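Local coordinates for protein lytic Polysaccharide Monooxygenase (Phytophthora infestans, PDB 6Z5Y) that is the copper-binding, N-terminal part of a longer secreted protein that probably cleaves plant pectin oxidatively, at residues H1-A5 with K15-W19; I94-C100 with N112-Q116; L104-L110 with P132-C138. All blocks are in the same frame, centred on the assembly; numbering follows the deposited sequence. Where two conformers were deposited one is given.

Interaction 1 (H1-A5 with K15-W19); sequences HGYIA and KTNNW. With CU (copper (II) ion), chain C.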
ATOM      1  N   HIS A   1       4.186  -5.734   7.626  1.00 10.70           N
ATOM      2  CA  HIS A   1       5.095  -6.247   6.608  1.00  8.89           C
ATOM      3  C   HIS A   1       4.333  -6.883   5.450  1.00  8.25           C
ATOM      4  O   HIS A   1       3.184  -7.328   5.607  1.00  9.27           O
ATOM      5  CB  HIS A   1       6.105  -7.192   7.221  1.00 10.78           C
ATOM      6  CG  HIS A   1       7.114  -6.453   8.062  1.00 10.97           C
ATOM      7  ND1 HIS A   1       6.747  -5.667   9.159  1.00 12.00           N
ATOM      8  CD2 HIS A   1       8.452  -6.331   7.944  1.00 12.42           C
ATOM      9  CE1 HIS A   1       7.836  -5.145   9.687  1.00 13.42           C
ATOM     10  NE2 HIS A   1       8.899  -5.547   8.969  1.00 13.73           N
ATOM     11  N   GLY A   2       4.996  -6.981   4.329  1.00  8.21           N
ATOM     12  CA  GLY A   2       4.425  -7.633   3.157  1.00  8.32           C
ATOM     13  C   GLY A   2       4.584  -6.798   1.907  1.00  7.95           C
ATOM     14  O   GLY A   2       4.829  -5.593   1.961  1.00  8.22           O
ATOM     15  N   TYR A   3       4.367  -7.452   0.770  1.00  7.80           N
ATOM     16  CA  TYR A   3       4.409  -6.836  -0.558  1.00  7.86           C
ATOM     17  C   TYR A   3       3.299  -7.484  -1.380  1.00  7.20           C
ATOM     18  O   TYR A   3       2.955  -8.659  -1.149  1.00  7.57           O
ATOM     19  CB  TYR A   3       5.797  -6.975  -1.221  1.00  8.16           C
ATOM     20  CG  TYR A   3       6.311  -8.385  -1.317  1.00  8.26           C
ATOM     21  CD1 TYR A   3       7.015  -8.948  -0.255  1.00  9.73           C
ATOM     22  CD2 TYR A   3       6.063  -9.192  -2.409  1.00  8.25           C
ATOM     23  CE1 TYR A   3       7.434 -10.270  -0.276  1.00 10.78           C
ATOM     24  CE2 TYR A   3       6.506 -10.500  -2.452  1.00  9.94           C
ATOM     25  CZ  TYR A   3       7.172 -11.035  -1.379  1.00 11.07           C
ATOM     26  OH  TYR A   3       7.537 -12.347  -1.353  1.00 13.61           O
ATOM     27  N   ILE A   4       2.875  -6.812  -2.432  1.00  7.34           N
ATOM     28  CA  ILE A   4       2.026  -7.493  -3.424  0.80  7.53           C
ATOM     29  C   ILE A   4       2.890  -8.511  -4.151  1.00  7.05           C
ATOM     30  O   ILE A   4       3.938  -8.156  -4.733  1.00  7.68           O
ATOM     31  CB  ILE A   4       1.351  -6.501  -4.367  0.80  8.96           C
ATOM     32  CG1 ILE A   4       0.286  -5.723  -3.602  0.80  9.93           C
ATOM     33  CG2 ILE A   4       0.778  -7.226  -5.577  0.80  9.04           C
ATOM     34  CD1 ILE A   4      -0.497  -4.761  -4.452  0.80 10.06           C
ATOM     35  N   ALA A   5       2.463  -9.756  -4.097  1.00  6.81           N
ATOM     36  CA  ALA A   5       3.206 -10.886  -4.657  1.00  7.39           C
ATOM     37  C   ALA A   5       2.673 -11.312  -6.018  1.00  7.68           C
ATOM     38  O   ALA A   5       3.448 -11.910  -6.790  1.00  8.57           O
ATOM     39  CB  ALA A   5       3.177 -12.039  -3.698  1.00  8.49           C
ATOM     40  N   LYS A  15      15.200  -8.578  -2.363  1.00 13.76           N
ATOM     41  CA  LYS A  15      13.790  -8.870  -2.087  1.00 12.43           C
ATOM     42  C   LYS A  15      13.563  -8.735  -0.594  1.00 14.54           C
ATOM     43  O   LYS A  15      14.336  -9.329   0.201  1.00 18.93           O
ATOM     44  CB  LYS A  15      13.507 -10.318  -2.443  1.00 15.76           C
ATOM     45  CG  LYS A  15      12.133 -10.728  -2.003  1.00 18.81           C
ATOM     46  CD  LYS A  15      11.861 -12.187  -1.832  0.80 16.28           C
ATOM     47  CE  LYS A  15      10.710 -12.443  -0.880  0.80 17.45           C
ATOM     48  NZ  LYS A  15      10.141 -13.788  -1.091  0.80 16.69           N
ATOM     49  N   THR A  16      12.552  -7.987  -0.201  1.00 12.07           N
ATOM     50  CA  THR A  16      12.267  -7.837   1.230  1.00 11.38           C
ATOM     51  C   THR A  16      10.814  -7.424   1.379  1.00  9.85           C
ATOM     52  O   THR A  16      10.264  -6.697   0.530  1.00 10.35           O
ATOM     53  CB  THR A  16      13.176  -6.796   1.888  1.00 12.44           C
ATOM     54  OG1 THR A  16      12.736  -6.668   3.257  1.00 13.28           O
ATOM     55  CG2 THR A  16      13.160  -5.466   1.194  1.00 13.03           C
ATOM     56  N   ASN A  17      10.216  -7.845   2.481  1.00  9.67           N
ATOM     57  CA  ASN A  17       8.831  -7.436   2.834  1.00  9.49           C
ATOM     58  C   ASN A  17       8.815  -6.234   3.771  1.00  8.85           C
ATOM     59  O   ASN A  17       7.754  -5.848   4.265  1.00  9.90           O
ATOM     60  CB  ASN A  17       8.079  -8.607   3.441  1.00 10.16           C
ATOM     61  CG  ASN A  17       8.648  -9.042   4.766  1.00 11.25           C
ATOM     62  OD1 ASN A  17       9.470  -8.338   5.365  1.00 11.89           O
ATOM     63  ND2 ASN A  17       8.192 -10.173   5.268  1.00 13.66           N
ATOM     64  N   ASN A  18       9.947  -5.581   3.935  1.00  8.88           N
ATOM     65  CA  ASN A  18      10.116  -4.465   4.876  1.00 10.28           C
ATOM     66  C   ASN A  18       9.404  -3.207   4.427  1.00  8.42           C
ATOM     67  O   ASN A  18       9.255  -2.942   3.238  1.00  8.29           O
ATOM     68  CB  ASN A  18      11.625  -4.168   4.997  1.00 12.10           C
ATOM     69  CG  ASN A  18      12.110  -3.595   6.297  1.00 13.61           C
ATOM     70  OD1 ASN A  18      11.328  -3.520   7.213  1.00 17.96           O
ATOM     71  ND2 ASN A  18      13.344  -3.078   6.331  1.00 19.50           N
ATOM     72  N   TRP A  19       9.127  -2.376   5.422  1.00  8.98           N
ATOM     73  CA  TRP A  19       8.768  -0.999   5.175  1.00  8.34           C
ATOM     74  C   TRP A  19       9.951  -0.238   4.608  1.00  7.91           C
ATOM     75  O   TRP A  19      11.129  -0.584   4.731  1.00  9.42           O
ATOM     76  CB  TRP A  19       8.236  -0.352   6.453  1.00  9.23           C
ATOM     77  CG  TRP A  19       8.981  -0.653   7.710  1.00  9.71           C
ATOM     78  CD1 TRP A  19       8.572  -1.508   8.685  1.00 10.85           C
ATOM     79  CD2 TRP A  19      10.208  -0.081   8.189  1.00 10.18           C
ATOM     80  NE1 TRP A  19       9.443  -1.531   9.720  1.00 12.57           N
ATOM     81  CE2 TRP A  19      10.453  -0.649   9.450  1.00 11.51           C
ATOM     82  CE3 TRP A  19      11.112   0.869   7.697  1.00  9.48           C
ATOM     83  CZ2 TRP A  19      11.552  -0.297  10.221  1.00 12.91           C
ATOM     84  CZ3 TRP A  19      12.224   1.189   8.447  1.00 11.53           C
ATOM     85  CH2 TRP A  19      12.449   0.602   9.694  1.00 12.68           C
TER
HETATM   86 CU    CU C 201       4.950  -5.256   9.638  1.00 12.29          CU
HETATM   87  O   HOH W   1      11.547  -4.447   9.701  1.00 22.57           O

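Interaction 2 (I94-C100 with N112-Q116); sequences IVHAGPC and NDDCQ. With CU (copper (II) ion), chain C.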
ATOM      1  N   ILE A  94      -2.266  -9.541   6.459  1.00  9.03           N
ATOM      2  CA  ILE A  94      -2.056  -8.149   6.885  1.00  9.26           C
ATOM      3  C   ILE A  94      -2.249  -8.041   8.404  1.00  9.78           C
ATOM      4  O   ILE A  94      -3.337  -8.380   8.892  1.00 11.55           O
ATOM      5  CB  ILE A  94      -2.987  -7.204   6.113  1.00  9.76           C
ATOM      6  CG1 ILE A  94      -2.682  -7.211   4.619  1.00 10.67           C
ATOM      7  CG2 ILE A  94      -2.923  -5.818   6.723  1.00 10.36           C
ATOM      8  CD1 ILE A  94      -3.710  -6.486   3.789  1.00 12.67           C
ATOM      9  N   VAL A  95      -1.210  -7.603   9.119  1.00 10.26           N
ATOM     10  CA  VAL A  95      -1.231  -7.620  10.598  1.00 10.95           C
ATOM     11  C   VAL A  95      -1.089  -6.241  11.176  1.00  9.73           C
ATOM     12  O   VAL A  95      -0.910  -6.164  12.384  1.00 11.02           O
ATOM     13  CB  VAL A  95      -0.158  -8.554  11.209  1.00 13.77           C
ATOM     14  CG1 VAL A  95      -0.220  -9.954  10.663  1.00 15.12           C
ATOM     15  CG2 VAL A  95       1.247  -7.951  11.097  1.00 15.11           C
ATOM     16  N   HIS A  96      -1.157  -5.176  10.382  1.00  8.65           N
ATOM     17  CA  HIS A  96      -1.185  -3.807  10.917  1.00  9.11           C
ATOM     18  C   HIS A  96      -2.401  -3.091  10.376  1.00  8.81           C
ATOM     19  O   HIS A  96      -2.727  -3.271   9.202  1.00  9.26           O
ATOM     20  CB  HIS A  96       0.044  -2.990  10.521  1.00  9.19           C
ATOM     21  CG  HIS A  96       1.337  -3.714  10.688  1.00  9.80           C
ATOM     22  ND1 HIS A  96       1.793  -4.183  11.900  1.00 11.40           N
ATOM     23  CD2 HIS A  96       2.310  -3.985   9.801  1.00 10.36           C
ATOM     24  CE1 HIS A  96       2.971  -4.760  11.714  1.00 12.42           C
ATOM     25  NE2 HIS A  96       3.327  -4.637  10.445  1.00 10.76           N
ATOM     26  N   ALA A  97      -3.034  -2.285  11.215  1.00  9.07           N
ATOM     27  CA  ALA A  97      -4.126  -1.407  10.786  1.00  9.74           C
ATOM     28  C   ALA A  97      -3.600  -0.318   9.861  1.00  8.70           C
ATOM     29  O   ALA A  97      -2.432   0.039   9.885  1.00  9.42           O
ATOM     30  CB  ALA A  97      -4.801  -0.787  11.961  1.00 10.72           C
ATOM     31  N   GLY A  98      -4.496   0.241   9.062  1.00  9.13           N
ATOM     32  CA  GLY A  98      -4.234   1.479   8.314  1.00  8.71           C
ATOM     33  C   GLY A  98      -4.653   1.373   6.855  1.00  8.41           C
ATOM     34  O   GLY A  98      -4.928   0.276   6.352  1.00  8.49           O
ATOM     35  N   PRO A  99      -4.702   2.518   6.178  1.00  8.18           N
ATOM     36  CA  PRO A  99      -5.232   2.563   4.826  1.00  8.20           C
ATOM     37  C   PRO A  99      -4.230   2.051   3.787  1.00  7.94           C
ATOM     38  O   PRO A  99      -3.013   2.210   3.916  1.00  7.93           O
ATOM     39  CB  PRO A  99      -5.483   4.062   4.622  1.00  9.10           C
ATOM     40  CG  PRO A  99      -4.447   4.729   5.513  1.00  9.19           C
ATOM     41  CD  PRO A  99      -4.378   3.840   6.735  1.00  9.15           C
ATOM     42  N   CYS A 100      -4.782   1.504   2.718  1.00  8.03           N
ATOM     43  CA  CYS A 100      -3.963   1.082   1.584  1.00  7.52           C
ATOM     44  C   CYS A 100      -4.764   1.277   0.315  1.00  7.62           C
ATOM     45  O   CYS A 100      -5.999   1.471   0.313  1.00  8.65           O
ATOM     46  CB  CYS A 100      -3.397  -0.321   1.735  1.00  9.00           C
ATOM     47  SG  CYS A 100      -4.467  -1.678   1.254  1.00  9.68           S
ATOM     48  N   ASN A 112      -8.992   1.259   0.562  1.00  8.77           N
ATOM     49  CA  ASN A 112      -9.725   0.943   1.814  1.00  9.26           C
ATOM     50  C   ASN A 112      -9.057   1.664   2.975  1.00  9.12           C
ATOM     51  O   ASN A 112      -7.822   1.794   3.017  1.00  9.52           O
ATOM     52  CB  ASN A 112      -9.795  -0.562   2.053  1.00  9.73           C
ATOM     53  CG  ASN A 112     -10.846  -0.952   3.052  1.00 11.10           C
ATOM     54  OD1 ASN A 112     -10.629  -0.885   4.252  1.00 10.95           O
ATOM     55  ND2 ASN A 112     -12.009  -1.336   2.561  1.00 12.70           N
ATOM     56  N   ASP A 113      -9.880   2.130   3.899  1.00  9.42           N
ATOM     57  CA  ASP A 113      -9.355   2.861   5.064  1.00 10.21           C
ATOM     58  C   ASP A 113      -8.637   1.946   6.049  1.00  9.76           C
ATOM     59  O   ASP A 113      -7.848   2.428   6.897  1.00 10.17           O
ATOM     60  CB  ASP A 113     -10.509   3.555   5.777  1.00 11.29           C
ATOM     61  CG  ASP A 113     -11.132   4.688   4.965  1.00 13.21           C
ATOM     62  OD1 ASP A 113     -10.464   5.208   4.039  1.00 14.25           O
ATOM     63  OD2 ASP A 113     -12.268   5.024   5.302  1.00 17.20           O
ATOM     64  N   ASP A 114      -8.895   0.651   5.976  1.00  9.61           N
ATOM     65  CA  ASP A 114      -8.233  -0.290   6.901  1.00  9.75           C
ATOM     66  C   ASP A 114      -8.082  -1.645   6.213  1.00  9.61           C
ATOM     67  O   ASP A 114      -8.927  -2.515   6.316  1.00 10.56           O
ATOM     68  CB  ASP A 114      -8.983  -0.451   8.211  1.00 10.69           C
ATOM     69  CG  ASP A 114      -8.260  -1.424   9.126  1.00 11.13           C
ATOM     70  OD1 ASP A 114      -7.036  -1.304   9.237  1.00 11.14           O
ATOM     71  OD2 ASP A 114      -8.940  -2.267   9.735  1.00 14.60           O
ATOM     72  N   CYS A 115      -6.987  -1.792   5.504  1.00  9.07           N
ATOM     73  CA  CYS A 115      -6.774  -3.008   4.728  0.90  9.26           C
ATOM     74  C   CYS A 115      -6.737  -4.262   5.586  1.00  9.13           C
ATOM     75  O   CYS A 115      -7.235  -5.307   5.112  1.00 10.28           O
ATOM     76  CB  CYS A 115      -5.564  -2.862   3.825  0.90  8.76           C
ATOM     77  SG  CYS A 115      -5.993  -1.619   2.584  0.90  9.24           S
ATOM     78  N   GLN A 116      -6.303  -4.164   6.825  1.00  9.25           N
ATOM     79  CA  GLN A 116      -6.275  -5.312   7.750  1.00  9.59           C
ATOM     80  C   GLN A 116      -7.665  -5.946   7.871  1.00  9.67           C
ATOM     81  O   GLN A 116      -7.747  -7.177   7.851  1.00 12.11           O
ATOM     82  CB  GLN A 116      -5.752  -4.840   9.101  1.00  9.58           C
ATOM     83  CG  GLN A 116      -5.664  -5.950  10.130  1.00 11.05           C
ATOM     84  CD  GLN A 116      -5.017  -5.507  11.415  1.00 10.96           C
ATOM     85  OE1 GLN A 116      -3.922  -5.964  11.730  1.00 12.43           O
ATOM     86  NE2 GLN A 116      -5.662  -4.580  12.120  1.00 12.27           N
TER
HETATM   87 CU    CU C 201       4.950  -5.256   9.638  1.00 12.29          CU
HETATM   88  O   HOH W   2      -4.162  -2.268   7.078  1.00  9.15           O

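Interaction 3 (L104-L110 with P132-C138); sequences LDDKMVL and PVDYSSC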
ATOM      1  N   LEU A 104      -3.331   1.909 -10.988  1.00  6.52           N
ATOM      2  CA  LEU A 104      -2.792   1.480 -12.293  1.00  7.06           C
ATOM      3  C   LEU A 104      -2.542   2.759 -13.070  1.00  7.21           C
ATOM      4  O   LEU A 104      -3.506   3.485 -13.416  1.00  7.46           O
ATOM      5  CB  LEU A 104      -3.771   0.553 -13.025  1.00  7.73           C
ATOM      6  CG  LEU A 104      -4.148  -0.699 -12.264  1.00  7.85           C
ATOM      7  CD1 LEU A 104      -5.143  -1.510 -13.053  1.00  9.37           C
ATOM      8  CD2 LEU A 104      -2.942  -1.551 -11.911  1.00  8.91           C
ATOM      9  N   ASP A 105      -1.290   3.125 -13.232  1.00  7.06           N
ATOM     10  CA  ASP A 105      -0.931   4.494 -13.639  1.00  7.08           C
ATOM     11  C   ASP A 105      -1.724   5.458 -12.756  1.00  6.87           C
ATOM     12  O   ASP A 105      -1.651   5.346 -11.511  1.00  6.97           O
ATOM     13  CB  ASP A 105      -1.023   4.672 -15.155  1.00  7.74           C
ATOM     14  CG  ASP A 105      -0.094   3.715 -15.901  1.00  8.37           C
ATOM     15  OD1 ASP A 105       1.009   3.502 -15.393  1.00  8.25           O
ATOM     16  OD2 ASP A 105      -0.491   3.268 -17.001  1.00 10.18           O
ATOM     17  N   ASP A 106      -2.413   6.409 -13.348  1.00  7.14           N
ATOM     18  CA  ASP A 106      -3.127   7.481 -12.625  1.00  7.64           C
ATOM     19  C   ASP A 106      -4.594   7.126 -12.311  1.00  7.36           C
ATOM     20  O   ASP A 106      -5.316   8.020 -11.934  1.00  8.94           O
ATOM     21  CB  ASP A 106      -3.003   8.796 -13.376  1.00  7.49           C
ATOM     22  CG  ASP A 106      -3.384   8.728 -14.840  1.00  7.80           C
ATOM     23  OD1 ASP A 106      -3.930   7.677 -15.260  1.00  9.44           O
ATOM     24  OD2 ASP A 106      -3.120   9.710 -15.570  1.00  9.26           O
ATOM     25  N   LYS A 107      -4.935   5.854 -12.368  1.00  7.22           N
ATOM     26  CA  LYS A 107      -6.287   5.392 -11.993  1.00  7.90           C
ATOM     27  C   LYS A 107      -6.209   4.658 -10.673  1.00  7.29           C
ATOM     28  O   LYS A 107      -5.537   3.612 -10.573  1.00  7.61           O
ATOM     29  CB  LYS A 107      -6.818   4.470 -13.073  1.00  8.47           C
ATOM     30  CG  LYS A 107      -8.242   3.995 -12.851  1.00  9.88           C
ATOM     31  CD  LYS A 107      -8.688   3.050 -13.941  1.00 12.26           C
ATOM     32  CE  LYS A 107     -10.069   2.479 -13.790  1.00 15.30           C
ATOM     33  NZ  LYS A 107     -10.401   1.577 -14.921  0.50 13.43           N
ATOM     34  N   MET A 108      -6.877   5.143  -9.670  1.00  7.49           N
ATOM     35  CA  MET A 108      -6.979   4.409  -8.394  0.50  7.98           C
ATOM     36  C   MET A 108      -8.027   3.303  -8.592  1.00  8.41           C
ATOM     37  O   MET A 108      -9.192   3.607  -8.891  1.00 11.08           O
ATOM     38  CB  MET A 108      -7.332   5.303  -7.205  0.50  9.48           C
ATOM     39  CG  MET A 108      -6.945   4.674  -5.854  0.50 10.23           C
ATOM     40  SD  MET A 108      -7.343   5.663  -4.389  0.50 12.91           S
ATOM     41  CE  MET A 108      -9.126   5.667  -4.566  0.50 12.56           C
ATOM     42  N   VAL A 109      -7.624   2.079  -8.476  1.00  7.43           N
ATOM     43  CA  VAL A 109      -8.497   0.923  -8.729  1.00  7.47           C
ATOM     44  C   VAL A 109      -8.952   0.241  -7.460  1.00  7.82           C
ATOM     45  O   VAL A 109      -9.926  -0.519  -7.542  1.00  9.20           O
ATOM     46  CB  VAL A 109      -7.850  -0.070  -9.693  1.00  8.06           C
ATOM     47  CG1 VAL A 109      -7.676   0.566 -11.066  1.00  8.58           C
ATOM     48  CG2 VAL A 109      -6.536  -0.635  -9.194  1.00  7.83           C
ATOM     49  N   LEU A 110      -8.337   0.475  -6.332  1.00  7.79           N
ATOM     50  CA  LEU A 110      -8.769  -0.131  -5.073  1.00  7.99           C
ATOM     51  C   LEU A 110      -8.306   0.776  -3.949  1.00  8.19           C
ATOM     52  O   LEU A 110      -7.184   1.310  -3.992  1.00  8.13           O
ATOM     53  CB  LEU A 110      -8.206  -1.546  -4.933  1.00  8.85           C
ATOM     54  CG  LEU A 110      -8.518  -2.235  -3.602  1.00  9.37           C
ATOM     55  CD1 LEU A 110      -8.826  -3.699  -3.819  1.00  9.96           C
ATOM     56  CD2 LEU A 110      -7.381  -2.088  -2.576  1.00 10.57           C
ATOM     57  N   PRO A 132     -12.174  -5.823  -5.434  1.00 11.14           N
ATOM     58  CA  PRO A 132     -11.924  -6.106  -6.851  1.00  9.91           C
ATOM     59  C   PRO A 132     -10.826  -5.212  -7.423  1.00  9.38           C
ATOM     60  O   PRO A 132     -10.676  -4.069  -6.996  1.00  9.78           O
ATOM     61  CB  PRO A 132     -13.257  -5.761  -7.532  1.00 10.78           C
ATOM     62  CG  PRO A 132     -13.792  -4.601  -6.642  1.00 12.31           C
ATOM     63  CD  PRO A 132     -13.342  -4.946  -5.247  1.00 11.99           C
ATOM     64  N   VAL A 133     -10.070  -5.754  -8.367  1.00  9.12           N
ATOM     65  CA  VAL A 133      -9.048  -4.982  -9.108  1.00  9.09           C
ATOM     66  C   VAL A 133      -9.323  -5.173 -10.594  1.00  9.64           C
ATOM     67  O   VAL A 133      -9.153  -6.275 -11.113  1.00 11.64           O
ATOM     68  CB  VAL A 133      -7.619  -5.407  -8.740  1.00  9.40           C
ATOM     69  CG1 VAL A 133      -6.593  -4.559  -9.512  1.00 10.01           C
ATOM     70  CG2 VAL A 133      -7.374  -5.344  -7.230  1.00  9.73           C
ATOM     71  N   ASP A 134      -9.722  -4.103 -11.252  1.00  9.36           N
ATOM     72  CA  ASP A 134      -9.990  -4.113 -12.689  1.00  9.82           C
ATOM     73  C   ASP A 134      -8.712  -3.678 -13.403  1.00  8.96           C
ATOM     74  O   ASP A 134      -8.323  -2.500 -13.297  1.00 10.05           O
ATOM     75  CB  ASP A 134     -11.148  -3.177 -12.967  1.00 11.69           C
ATOM     76  CG  ASP A 134     -11.511  -3.072 -14.434  1.00 13.77           C
ATOM     77  OD1 ASP A 134     -10.902  -3.734 -15.274  1.00 12.82           O
ATOM     78  OD2 ASP A 134     -12.430  -2.286 -14.751  1.00 17.55           O
ATOM     79  N   TYR A 135      -8.051  -4.578 -14.103  1.00  8.72           N
ATOM     80  CA  TYR A 135      -6.820  -4.302 -14.838  1.00  8.51           C
ATOM     81  C   TYR A 135      -7.061  -3.874 -16.271  1.00  9.36           C
ATOM     82  O   TYR A 135      -6.091  -3.716 -17.040  1.00 10.03           O
ATOM     83  CB  TYR A 135      -5.929  -5.540 -14.840  1.00  8.29           C
ATOM     84  CG  TYR A 135      -5.433  -5.959 -13.486  1.00  8.01           C
ATOM     85  CD1 TYR A 135      -4.320  -5.368 -12.917  1.00  8.09           C
ATOM     86  CD2 TYR A 135      -6.059  -6.980 -12.777  1.00  8.03           C
ATOM     87  CE1 TYR A 135      -3.840  -5.768 -11.687  1.00  8.27           C
ATOM     88  CE2 TYR A 135      -5.599  -7.379 -11.536  1.00  8.09           C
ATOM     89  CZ  TYR A 135      -4.463  -6.790 -10.996  1.00  7.55           C
ATOM     90  OH  TYR A 135      -3.951  -7.195  -9.805  1.00  8.39           O
ATOM     91  N   SER A 136      -8.308  -3.656 -16.679  1.00  9.41           N
ATOM     92  CA  SER A 136      -8.582  -3.433 -18.108  1.00 10.05           C
ATOM     93  C   SER A 136      -7.867  -2.228 -18.698  1.00 11.70           C
ATOM     94  O   SER A 136      -7.520  -2.271 -19.895  1.00 13.59           O
ATOM     95  CB  SER A 136     -10.055  -3.316 -18.376  1.00 11.34           C
ATOM     96  OG  SER A 136     -10.658  -2.251 -17.664  1.00 12.11           O
ATOM     97  N   SER A 137      -7.628  -1.191 -17.908  1.00 10.94           N
ATOM     98  CA  SER A 137      -6.958   0.016 -18.424  1.00 12.65           C
ATOM     99  C   SER A 137      -5.522  -0.286 -18.850  1.00 13.97           C
ATOM    100  O   SER A 137      -4.966   0.508 -19.598  1.00 18.98           O
ATOM    101  CB  SER A 137      -7.061   1.140 -17.440  1.00 13.83           C
ATOM    102  OG  SER A 137      -6.379   0.863 -16.222  1.00 13.97           O
ATOM    103  N   CYS A 138      -4.962  -1.383 -18.389  1.00 12.09           N
ATOM    104  CA  CYS A 138      -3.560  -1.756 -18.712  0.80 12.83           C
ATOM    105  C   CYS A 138      -3.443  -2.347 -20.118  1.00 13.60           C
ATOM    106  O   CYS A 138      -2.313  -2.544 -20.579  1.00 15.03           O
ATOM    107  CB  CYS A 138      -3.032  -2.757 -17.718  0.80 11.91           C
ATOM    108  SG  CYS A 138      -3.106  -2.124 -16.037  0.80 12.25           S
TER
HETATM  109  O   HOH W   3      -4.830   3.049 -15.867  1.00 12.41           O
HETATM  110  O   HOH W   4      -8.371  -0.525 -15.109  1.00 12.38           O
HETATM  111  O   HOH W   5     -12.768   0.059 -13.610  1.00 25.44           O
HETATM  112  O   HOH W   6     -10.898  -1.813  -9.834  1.00  9.85           O
HETATM  113  O   HOH W   7     -11.815  -1.825  -6.035  1.00 11.36           O

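Interaction 1 (H1-A5 with K15-W19)
H1 meets N17, N18 and W19 with the ring that gives one of the three nitrogens of a histidine brace, the copper site of lytic polysaccharide monooxygenases. The N-terminal amine and ND1 of H1 both bind copper, ND1 at 1.9 Å. H96 supplies the third nitrogen, and Y164 completes the site. From CB outward, the H1 side chain runs along the loop 15-19. CB lies 3.6 Å from N17 O. CG is anti to the carbonyl carbon of H1 (chi1 -72°), which brings ND1 round to the metal together with the amine. CD2 faces N17 OD1 at the ring edge, 3.4 Å away, with the amide plane steeply turned to the ring. CE1 packs 3.8 Å from CD1 of W19, and the two rings meet obliquely. NE2 donates to a water, which in turn donates to N18 OD1. Together with the chelate, this link would help hold the ring's rotation about CB-CG. Behind the brace, G2 N gives a nearly straight bond to N17 O (3.0 Å, 177°). Y3 lays its ring edge against N17 CB and makes an edge-to-face pair with W11. At the far tip, K15 NZ donates to Y3 OH at 3.0 Å.

Interaction 2 (I94-C100 with N112-Q116)
A disulfide joins C100 to C115, with the two SG atoms 2.0 Å apart and a chi3 of -98°. It ties the start of strand 100-104 to the first turn of helix 115-119. Beside it, C100 and N112 form an antiparallel hydrogen-bonded pair. C100 N donates to N112 O at 3.1 Å, and N112 N returns a bond to C100 O. I94 closes the other end of the contact: its CG2 rests 3.5 Å from Q116 CA, and CD1 packs against C115 CB.

The next layer caps the helix. D114 stands at the N-cap. Its CG lies anti to the backbone N (chi1 180°), which carries OD1 across to the loop. G98 N meets OD1 nearly in line with its C-O bond, at 3.0 Å. OD2 turns to S117 instead. C115 N donates to G98 O at 3.0 Å. A water gives its protons to H96 O and G98 O and accepts from Q116 N, so it bridges loop and helix. N112 OD1 takes the N-H of D114 in an Asx turn just before the cap.

Further out, the extended Q116 side chain runs beside H96 and A97, and its NE2 bonds to D37. H96 points away from this interface and binds copper through NE2 at 1.9 Å. The capped helix start thus backs the loop carrying the second histidine of the histidine brace.

Interaction 3 (L104-L110 with P132-C138)
L104 drives its CD1 branch into the loop 132-138. CD1 comes to rest 3.9 Å from Y135 CD1 and 3.3 Å from D134 O, with C138 SG close by. The leucine crosses the tyrosine at about a right angle and approaches its ring obliquely. V133 CG1 lies over one face of the same ring, offset toward the rim. V133 also touches V109, its CG1 3.9 Å from V109 CG2, while its CG2 branch meets L110 CD1. L145 of strand 143-155 packs on both L104 and Y135; Y135 OH bonds to T87 O, and C138 is disulfide-linked to C143.

The segment 104-110 holds the turn and much of the second strand of a beta hairpin in the five-stranded antiparallel sheet. A type II' turn spans L104 to K107. V109 and L110 both face I102 in a classic beta bulge, on the outermost strand, 107-112. The loop 132-138 packs against this hairpin through side chains and water, without a direct hydrogen bond.

Waters bridge the polar border. One donates to both V109 O and P132 O, and another links V109 O to D134 N. K107 is fully extended, and its NZ donates to two waters. The first of these gives a proton to D134 O and accepts from S137 N. The second donates to D134 OD2 at 2.6 Å. K107 NZ and D134 OD2 stay 4.4 Å apart, beyond a salt bridge. From one face of its plane, D134 OD1 accepts S136 N (3.0 Å), an Asx turn, and S136 OG (2.8 Å).

Overall arrangement
Interactions 1 and 2 meet at the copper ion. H1 comes from the N-terminus and H96 from the loop 94-100, and H1 N lies 3.1 Å from H96 NE2 as both bind the metal. The centres of these two contacts are about 15 Å apart. Interaction 3 lies away from the site, its centre about 21 Å from that of interaction 1 and about 19 Å from that of interaction 2. It still adjoins interaction 2 along the chain: the hairpin of strands 100-104 and 107-112 starts at C100 and ends at N112. Interaction 2 joins the hairpin at its open end. Interaction 3 packs on L104 and K107 at the ends of its turn and on V109 and L110.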